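Uncharacterized protein (PDB 4IRT) is of unconfirmed function but, as a member of a BNR-repeat family, is probably a neuraminidase-like protein with a beta-propeller fold. Local coordinates at residues 73-79 with 126-131. Residues are numbered along the deposited sequence; the frame is centred on the assembly and turned at random.
Sequences HNIISMM and YPEFYP
Met-79, a selenomethionine here, lies against Phe-129 and Pro-131. Its CB sits 3.4 Å from CB of Phe-129 and also meets CG of that ring. CG of Met-79 stays near CB of Phe-129. The chain then bends at chi2 and chi3, which carries SE to 4.0 Å from CD of Pro-131 and CE close to the carbonyl O of Phe-129. The Phe-129 ring turns the other way along the strand. Its CE2 edge meets the backbone O of Ser-77, nearly in the ring plane, at 3.3 Å. Ser-77 OG donates a 2.6 Å hydrogen bond to the carbonyl O of Pro-127, with OG lying 33° out of the carbonyl plane. The same OG accepts a hydrogen bond from the backbone N of Asn-25. An alanine here would remove OG and is likely to leave both the Pro-127 carbonyl and the Asn-25 amide without this partner. On the N-terminal side of Ser-77, CD1 of Ile-75 packs on CG of Pro-127. A water joins His-73 O to Tyr-126 N. Strands 76-79 and 126-131 run nearly parallel, at 15°, but their backbones pair with different strands, 86-90 and 137-143. This is the side-chain packing of innermost strands from successive blades, as in a beta-propeller.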
# COMPACT_ATOMS: atom_id res chain seq x y z
N HIS A 73 -10.18 -9.03 -0.91
CA HIS A 73 -8.79 -9.25 -1.29
C HIS A 73 -8.48 -8.84 -2.72
O HIS A 73 -7.31 -8.55 -3.05
CB HIS A 73 -8.38 -10.71 -1.15
CG HIS A 73 -8.36 -11.18 0.27
ND1 HIS A 73 -9.48 -11.64 0.92
CD2 HIS A 73 -7.36 -11.23 1.18
CE1 HIS A 73 -9.17 -11.95 2.16
NE2 HIS A 73 -7.88 -11.74 2.34
N ASN A 74 -9.51 -8.88 -3.56
CA ASN A 74 -9.36 -8.92 -5.01
C ASN A 74 -9.16 -7.51 -5.66
O ASN A 74 -9.79 -7.15 -6.66
CB ASN A 74 -10.55 -9.64 -5.63
CG ASN A 74 -10.53 -11.14 -5.37
OD1 ASN A 74 -10.30 -11.60 -4.24
ND2 ASN A 74 -10.79 -11.91 -6.42
N ILE A 75 -8.24 -6.76 -5.06
CA ILE A 75 -8.04 -5.35 -5.40
C ILE A 75 -7.42 -5.09 -6.77
O ILE A 75 -6.88 -6.00 -7.41
CB ILE A 75 -7.18 -4.66 -4.32
CG1 ILE A 75 -5.78 -5.31 -4.26
CG2 ILE A 75 -7.88 -4.76 -2.98
CD1 ILE A 75 -4.72 -4.49 -4.93
N ILE A 76 -7.49 -3.84 -7.17
CA ILE A 76 -6.85 -3.32 -8.37
C ILE A 76 -5.64 -2.48 -7.92
O ILE A 76 -5.77 -1.54 -7.09
CB ILE A 76 -7.78 -2.35 -9.11
CG1 ILE A 76 -9.10 -3.01 -9.52
CG2 ILE A 76 -7.07 -1.73 -10.33
CD1 ILE A 76 -10.26 -2.02 -9.55
N SER A 77 -4.48 -2.77 -8.49
CA SER A 77 -3.32 -1.90 -8.39
C SER A 77 -2.90 -1.44 -9.79
O SER A 77 -2.82 -2.25 -10.73
CB SER A 77 -2.14 -2.64 -7.75
OG SER A 77 -2.27 -2.80 -6.34
N MSE A 78 -2.60 -0.15 -9.90
CA MSE A 78 -2.17 0.47 -11.15
C MSE A 78 -0.90 1.29 -10.99
O MSE A 78 -0.48 1.64 -9.86
CB MSE A 78 -3.29 1.34 -11.70
CG MSE A 78 -3.27 2.74 -11.14
SE MSE A 78 -4.85 3.85 -11.44
CE MSE A 78 -4.94 3.73 -13.34
N MSE A 79 -0.28 1.61 -12.13
CA MSE A 79 0.92 2.45 -12.17
C MSE A 79 1.15 2.90 -13.58
O MSE A 79 0.68 2.26 -14.52
CB MSE A 79 2.14 1.63 -11.70
CG MSE A 79 3.47 2.38 -11.61
SE MSE A 79 3.42 4.00 -10.53
CE MSE A 79 2.64 3.33 -8.90
N TYR A 126 -2.36 -10.03 -3.99
CA TYR A 126 -1.75 -8.74 -3.60
C TYR A 126 -0.78 -8.18 -4.65
O TYR A 126 0.40 -7.99 -4.37
CB TYR A 126 -1.05 -8.85 -2.24
CG TYR A 126 -1.93 -9.41 -1.14
CD1 TYR A 126 -3.19 -8.86 -0.88
CD2 TYR A 126 -1.52 -10.49 -0.39
CE1 TYR A 126 -4.01 -9.38 0.11
CE2 TYR A 126 -2.32 -11.01 0.62
CZ TYR A 126 -3.55 -10.45 0.86
OH TYR A 126 -4.33 -10.98 1.86
N PRO A 127 -1.28 -7.89 -5.87
CA PRO A 127 -0.46 -7.19 -6.85
C PRO A 127 -0.10 -5.77 -6.40
O PRO A 127 -0.98 -5.05 -5.92
CB PRO A 127 -1.36 -7.15 -8.09
CG PRO A 127 -2.77 -7.10 -7.50
CD PRO A 127 -2.70 -8.02 -6.31
N GLU A 128 1.18 -5.41 -6.53
CA GLU A 128 1.68 -4.07 -6.20
C GLU A 128 2.69 -3.61 -7.24
O GLU A 128 3.58 -4.38 -7.59
CB GLU A 128 2.42 -4.05 -4.85
CG GLU A 128 1.72 -4.64 -3.64
CD GLU A 128 2.71 -4.96 -2.50
OE1 GLU A 128 3.75 -4.30 -2.36
OE2 GLU A 128 2.48 -5.93 -1.76
N PHE A 129 2.56 -2.35 -7.68
CA PHE A 129 3.49 -1.71 -8.59
C PHE A 129 4.26 -0.59 -7.87
O PHE A 129 3.70 0.09 -7.02
CB PHE A 129 2.76 -1.07 -9.77
CG PHE A 129 2.17 -2.05 -10.75
CD1 PHE A 129 2.96 -2.64 -11.73
CD2 PHE A 129 0.81 -2.32 -10.74
CE1 PHE A 129 2.41 -3.53 -12.63
CE2 PHE A 129 0.26 -3.19 -11.65
CZ PHE A 129 1.06 -3.79 -12.61
N TYR A 130 5.51 -0.37 -8.29
CA TYR A 130 6.33 0.75 -7.83
C TYR A 130 7.14 1.23 -9.01
O TYR A 130 7.67 0.42 -9.80
CB TYR A 130 7.26 0.33 -6.69
CG TYR A 130 6.53 -0.34 -5.56
CD1 TYR A 130 5.96 0.40 -4.53
CD2 TYR A 130 6.35 -1.74 -5.54
CE1 TYR A 130 5.25 -0.21 -3.51
CE2 TYR A 130 5.63 -2.35 -4.54
CZ TYR A 130 5.08 -1.58 -3.53
OH TYR A 130 4.37 -2.17 -2.53
N PRO A 131 7.28 2.56 -9.14
CA PRO A 131 8.09 3.09 -10.22
C PRO A 131 9.57 3.15 -9.85
O PRO A 131 9.91 3.48 -8.72
CB PRO A 131 7.54 4.52 -10.38
CG PRO A 131 7.25 4.90 -8.98
CD PRO A 131 6.76 3.64 -8.29
O HOH W 1 -5.23 -9.54 -4.24